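Local atomic coordinates of glutaconate CoA-transferase subunit A (Acidaminococcus fermentans, PDB entry 1POI), a protein that transfers the coenzyme A moiety from acetyl-CoA to glutaconate, (R)-2-hydroxyglutarate and related compounds during glutamate degradation by the hydroxyglutarate pathway. Residues H178-G192 with A240-Y253. Numbering follows the deposited sequence.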
loop_
_atom_site.group_PDB
_atom_site.type_symbol
_atom_site.label_atom_id
_atom_site.label_comp_id
_atom_site.label_asym_id
_atom_site.label_seq_id
_atom_site.Cartn_x
_atom_site.Cartn_y
_atom_site.Cartn_z
ATOM N N HIS A 178 -6.655 -18.347 14.162
ATOM C CA HIS A 178 -5.448 -17.539 14.291
ATOM C C HIS A 178 -5.337 -16.504 13.162
ATOM O O HIS A 178 -5.380 -16.853 11.990
ATOM C CB HIS A 178 -4.209 -18.436 14.303
ATOM C CG HIS A 178 -2.957 -17.693 14.619
ATOM N ND1 HIS A 178 -2.700 -17.192 15.874
ATOM C CD2 HIS A 178 -1.975 -17.225 13.821
ATOM C CE1 HIS A 178 -1.624 -16.429 15.834
ATOM N NE2 HIS A 178 -1.166 -16.433 14.597
ATOM N N ALA A 179 -5.148 -15.243 13.503
ATOM C CA ALA A 179 -5.075 -14.220 12.479
ATOM C C ALA A 179 -3.854 -13.326 12.650
ATOM O O ALA A 179 -3.234 -13.320 13.719
ATOM C CB ALA A 179 -6.331 -13.402 12.528
ATOM N N GLN A 180 -3.531 -12.535 11.624
ATOM C CA GLN A 180 -2.363 -11.662 11.686
ATOM C C GLN A 180 -2.545 -10.402 12.500
ATOM O O GLN A 180 -1.596 -9.936 13.126
ATOM C CB GLN A 180 -1.841 -11.315 10.300
ATOM C CG GLN A 180 -1.306 -12.505 9.540
ATOM C CD GLN A 180 -2.411 -13.258 8.873
ATOM O OE1 GLN A 180 -3.581 -12.995 9.124
ATOM N NE2 GLN A 180 -2.068 -14.139 7.966
ATOM N N GLN A 181 -3.744 -9.837 12.496
ATOM C CA GLN A 181 -3.996 -8.615 13.279
ATOM C C GLN A 181 -5.431 -8.591 13.811
ATOM O O GLN A 181 -6.361 -9.121 13.167
ATOM C CB GLN A 181 -3.775 -7.358 12.428
ATOM C CG GLN A 181 -2.448 -7.268 11.703
ATOM C CD GLN A 181 -2.454 -6.167 10.680
ATOM O OE1 GLN A 181 -3.082 -6.297 9.627
ATOM N NE2 GLN A 181 -1.779 -5.062 10.985
ATOM N N ALA A 182 -5.605 -7.960 14.965
ATOM C CA ALA A 182 -6.907 -7.843 15.600
ATOM C C ALA A 182 -6.879 -6.611 16.486
ATOM O O ALA A 182 -5.805 -6.109 16.821
ATOM C CB ALA A 182 -7.214 -9.078 16.416
ATOM N N SER A 183 -8.051 -6.055 16.759
ATOM C CA SER A 183 -8.159 -4.866 17.601
ATOM C C SER A 183 -8.646 -5.247 19.007
ATOM O O SER A 183 -9.065 -6.401 19.248
ATOM C CB SER A 183 -9.144 -3.877 16.969
ATOM O OG SER A 183 -10.243 -4.563 16.371
ATOM N N PRO A 184 -8.575 -4.310 19.967
ATOM C CA PRO A 184 -9.052 -4.688 21.293
ATOM C C PRO A 184 -10.570 -4.964 21.291
ATOM O O PRO A 184 -11.079 -5.612 22.188
ATOM C CB PRO A 184 -8.702 -3.466 22.130
ATOM C CG PRO A 184 -7.461 -2.992 21.482
ATOM C CD PRO A 184 -7.835 -3.045 20.037
ATOM N N ASP A 185 -11.296 -4.467 20.300
ATOM C CA ASP A 185 -12.724 -4.714 20.264
ATOM C C ASP A 185 -13.095 -5.955 19.499
ATOM O O ASP A 185 -14.275 -6.192 19.247
ATOM C CB ASP A 185 -13.509 -3.510 19.731
ATOM C CG ASP A 185 -13.312 -3.258 18.232
ATOM O OD1 ASP A 185 -12.990 -4.178 17.447
ATOM O OD2 ASP A 185 -13.504 -2.091 17.842
ATOM N N GLY A 186 -12.094 -6.706 19.057
ATOM C CA GLY A 186 -12.389 -7.933 18.336
ATOM C C GLY A 186 -12.372 -7.890 16.824
ATOM O O GLY A 186 -12.582 -8.937 16.197
ATOM N N THR A 187 -12.167 -6.716 16.216
ATOM C CA THR A 187 -12.099 -6.668 14.758
ATOM C C THR A 187 -10.849 -7.471 14.337
ATOM O O THR A 187 -9.726 -7.221 14.823
ATOM C CB THR A 187 -12.014 -5.237 14.217
ATOM O OG1 THR A 187 -12.860 -4.373 14.986
ATOM C CG2 THR A 187 -12.485 -5.207 12.786
ATOM N N VAL A 188 -11.069 -8.419 13.430
ATOM C CA VAL A 188 -10.046 -9.339 12.945
ATOM C C VAL A 188 -9.675 -9.222 11.468
ATOM O O VAL A 188 -10.552 -9.205 10.595
ATOM C CB VAL A 188 -10.494 -10.783 13.219
ATOM C CG1 VAL A 188 -9.562 -11.791 12.580
ATOM C CG2 VAL A 188 -10.591 -10.994 14.708
ATOM N N ARG A 189 -8.362 -9.212 11.216
ATOM C CA ARG A 189 -7.771 -9.120 9.878
ATOM C C ARG A 189 -6.988 -10.399 9.573
ATOM O O ARG A 189 -5.984 -10.667 10.227
ATOM C CB ARG A 189 -6.771 -7.958 9.826
ATOM C CG ARG A 189 -7.131 -6.816 8.898
ATOM C CD ARG A 189 -6.133 -5.671 9.052
ATOM N NE ARG A 189 -6.735 -4.366 8.764
ATOM C CZ ARG A 189 -6.055 -3.232 8.591
ATOM N NH1 ARG A 189 -4.726 -3.214 8.657
ATOM N NH2 ARG A 189 -6.710 -2.088 8.416
ATOM N N ILE A 190 -7.466 -11.188 8.617
ATOM C CA ILE A 190 -6.791 -12.400 8.177
ATOM C C ILE A 190 -6.265 -12.196 6.722
ATOM O O ILE A 190 -7.064 -12.171 5.775
ATOM C CB ILE A 190 -7.758 -13.586 8.099
ATOM C CG1 ILE A 190 -8.371 -13.893 9.469
ATOM C CG2 ILE A 190 -7.043 -14.809 7.504
ATOM C CD1 ILE A 190 -9.380 -15.056 9.409
ATOM N N TRP A 191 -4.952 -12.030 6.540
ATOM C CA TRP A 191 -4.377 -11.875 5.200
ATOM C C TRP A 191 -4.390 -13.239 4.448
ATOM O O TRP A 191 -4.153 -14.288 5.046
ATOM C CB TRP A 191 -2.943 -11.420 5.305
ATOM C CG TRP A 191 -2.671 -10.306 6.260
ATOM C CD1 TRP A 191 -3.556 -9.387 6.753
ATOM C CD2 TRP A 191 -1.391 -9.962 6.806
ATOM N NE1 TRP A 191 -2.901 -8.481 7.571
ATOM C CE2 TRP A 191 -1.572 -8.812 7.618
ATOM C CE3 TRP A 191 -0.115 -10.510 6.689
ATOM C CZ2 TRP A 191 -0.518 -8.203 8.304
ATOM C CZ3 TRP A 191 0.925 -9.908 7.374
ATOM C CH2 TRP A 191 0.718 -8.761 8.173
ATOM N N GLY A 192 -4.637 -13.227 3.145
ATOM C CA GLY A 192 -4.661 -14.480 2.420
ATOM C C GLY A 192 -5.978 -15.202 2.612
ATOM O O GLY A 192 -6.883 -14.649 3.204
ATOM N N ALA A 240 -0.566 -13.654 20.379
ATOM C CA ALA A 240 0.266 -14.844 20.332
ATOM C C ALA A 240 1.124 -14.937 19.065
ATOM O O ALA A 240 0.708 -15.556 18.072
ATOM C CB ALA A 240 -0.565 -16.059 20.466
ATOM N N PRO A 241 2.322 -14.297 19.081
ATOM C CA PRO A 241 3.298 -14.265 17.988
ATOM C C PRO A 241 3.713 -15.664 17.584
ATOM O O PRO A 241 4.130 -16.447 18.424
ATOM C CB PRO A 241 4.457 -13.510 18.601
ATOM C CG PRO A 241 3.758 -12.500 19.442
ATOM C CD PRO A 241 2.706 -13.337 20.132
ATOM N N TYR A 242 3.660 -15.942 16.282
ATOM C CA TYR A 242 3.977 -17.249 15.714
ATOM C C TYR A 242 3.058 -18.299 16.303
ATOM O O TYR A 242 3.398 -19.487 16.317
ATOM C CB TYR A 242 5.442 -17.660 15.945
ATOM C CG TYR A 242 6.449 -16.724 15.342
ATOM C CD1 TYR A 242 6.856 -15.600 16.049
ATOM C CD2 TYR A 242 6.970 -16.931 14.053
ATOM C CE1 TYR A 242 7.754 -14.679 15.509
ATOM C CE2 TYR A 242 7.885 -16.001 13.491
ATOM C CZ TYR A 242 8.261 -14.874 14.246
ATOM O OH TYR A 242 9.113 -13.896 13.774
ATOM N N GLY A 243 1.886 -17.858 16.763
ATOM C CA GLY A 243 0.912 -18.765 17.337
ATOM C C GLY A 243 0.462 -19.889 16.424
ATOM O O GLY A 243 -0.223 -20.813 16.874
ATOM N N ALA A 244 0.815 -19.821 15.144
ATOM C CA ALA A 244 0.417 -20.863 14.195
ATOM C C ALA A 244 1.530 -21.857 14.033
ATOM O O ALA A 244 1.343 -22.897 13.420
ATOM C CB ALA A 244 0.067 -20.257 12.829
ATOM N N HIS A 245 2.694 -21.538 14.595
ATOM C CA HIS A 245 3.855 -22.404 14.475
ATOM C C HIS A 245 3.510 -23.772 15.008
ATOM O O HIS A 245 2.902 -23.885 16.071
ATOM C CB HIS A 245 5.050 -21.808 15.224
ATOM C CG HIS A 245 6.290 -22.642 15.139
ATOM N ND1 HIS A 245 6.421 -23.852 15.786
ATOM C CD2 HIS A 245 7.452 -22.446 14.476
ATOM C CE1 HIS A 245 7.606 -24.369 15.521
ATOM N NE2 HIS A 245 8.252 -23.535 14.731
ATOM N N PRO A 246 3.953 -24.834 14.326
ATOM C CA PRO A 246 4.757 -24.962 13.104
ATOM C C PRO A 246 4.079 -24.752 11.737
ATOM O O PRO A 246 4.634 -25.172 10.725
ATOM C CB PRO A 246 5.206 -26.418 13.180
ATOM C CG PRO A 246 3.980 -27.086 13.656
ATOM C CD PRO A 246 3.610 -26.172 14.833
ATOM N N SER A 247 2.881 -24.181 11.682
ATOM C CA SER A 247 2.227 -24.022 10.392
ATOM C C SER A 247 2.445 -22.629 9.820
ATOM O O SER A 247 2.848 -21.699 10.548
ATOM C CB SER A 247 0.742 -24.354 10.507
ATOM O OG SER A 247 0.075 -23.394 11.288
ATOM N N GLN A 248 2.208 -22.504 8.512
ATOM C CA GLN A 248 2.375 -21.231 7.789
ATOM C C GLN A 248 1.426 -20.164 8.311
ATOM O O GLN A 248 0.512 -20.441 9.077
ATOM C CB GLN A 248 2.122 -21.410 6.284
ATOM C CG GLN A 248 2.810 -22.598 5.714
ATOM C CD GLN A 248 2.648 -22.707 4.246
ATOM O OE1 GLN A 248 1.701 -23.327 3.750
ATOM N NE2 GLN A 248 3.587 -22.119 3.509
ATOM N N CYS A 249 1.653 -18.942 7.887
ATOM C CA CYS A 249 0.813 -17.856 8.272
ATOM C C CYS A 249 1.185 -16.783 7.283
ATOM O O CYS A 249 2.188 -16.061 7.446
ATOM C CB CYS A 249 1.096 -17.448 9.692
ATOM S SG CYS A 249 0.183 -16.012 10.204
ATOM N N TYR A 250 0.413 -16.784 6.199
ATOM C CA TYR A 250 0.541 -15.884 5.075
ATOM C C TYR A 250 1.120 -14.502 5.357
ATOM O O TYR A 250 0.628 -13.766 6.208
ATOM C CB TYR A 250 -0.827 -15.750 4.399
ATOM C CG TYR A 250 -0.798 -14.995 3.088
ATOM C CD1 TYR A 250 -0.836 -13.602 3.068
ATOM C CD2 TYR A 250 -0.677 -15.669 1.869
ATOM C CE1 TYR A 250 -0.745 -12.905 1.890
ATOM C CE2 TYR A 250 -0.587 -14.966 0.668
ATOM C CZ TYR A 250 -0.619 -13.591 0.696
ATOM O OH TYR A 250 -0.500 -12.866 -0.471
ATOM N N GLY A 251 2.183 -14.159 4.632
ATOM C CA GLY A 251 2.790 -12.852 4.759
ATOM C C GLY A 251 3.642 -12.667 5.982
ATOM O O GLY A 251 4.248 -11.606 6.166
ATOM N N LEU A 252 3.695 -13.686 6.832
ATOM C CA LEU A 252 4.505 -13.585 8.027
ATOM C C LEU A 252 5.602 -14.637 8.125
ATOM O O LEU A 252 6.774 -14.293 8.288
ATOM C CB LEU A 252 3.631 -13.592 9.274
ATOM C CG LEU A 252 2.872 -12.285 9.487
ATOM C CD1 LEU A 252 1.979 -12.397 10.696
ATOM C CD2 LEU A 252 3.827 -11.135 9.670
ATOM N N TYR A 253 5.250 -15.908 7.995
ATOM C CA TYR A 253 6.256 -16.948 8.111
ATOM C C TYR A 253 5.821 -18.227 7.466
ATOM O O TYR A 253 4.644 -18.440 7.260
ATOM C CB TYR A 253 6.651 -17.186 9.580
ATOM C CG TYR A 253 5.490 -17.359 10.546
ATOM C CD1 TYR A 253 4.875 -18.601 10.715
ATOM C CD2 TYR A 253 5.003 -16.283 11.276
ATOM C CE1 TYR A 253 3.816 -18.757 11.577
ATOM C CE2 TYR A 253 3.940 -16.433 12.136
ATOM C CZ TYR A 253 3.353 -17.670 12.284
ATOM O OH TYR A 253 2.307 -17.819 13.164
#
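His178 lies against the turns at Ala240-His245, and this buried end is the tightly packed part of the contact. With CG anti to the backbone N (chi1 -172°), the imidazole leaves the end of strand 174-179 and enters these turns. Gly243 C sits over the centre of one ring face, and Ala244 N lies over the same face nearer the rim. Ala240 O meets the ring edge, 3.3 Å from His178 CE1. The polar ends are bonded outside the two segments: His178 ND1 to Thr210, and His178 NE2 to Glu212, which also bonds Tyr253 OH. Tyr253 OH in turn accepts from Ala244 N.

Gln180 makes the direct polar link. Its bent chain (chi2 83°) carries NE2 to Tyr250 O, 3.2 Å away, meeting a lone pair in the plane of the Tyr250 carbonyl. The bond is bent (140°), and Tyr250 O stands off the plane of the Gln180 amide. Gln180 OE1 accepts from Trp191 N at 3.1 Å, above the amide plane. One side-chain amide thus ties both segments. Replaced by alanine, Gln180 would lose its amide, which would probably leave Tyr250 O and Trp191 N without these partners and open a gap beside Leu252, whose CD1 lies 3.5 Å from Gln180 CG.

The side of Trp191, Tyr250 and Leu252 is partly exposed, though its touching atoms stay close. Leu252 CG touches Trp191 CZ3 at 3.7 Å, the side chains crossing at about a right angle. Gly192 CA lies over one Tyr250 ring face, a CH-pi contact. Thr225 of a third subunit and an apolar side chain of another protein's chain also pack on Tyr250.

The chemistry implies a hold divided between a buried, polar histidine-glutamate-tyrosine cluster and an outer flank of aromatic and apolar contacts, joining strand 174-179 of the seven-stranded parallel sheet to the loop after strand 236-239.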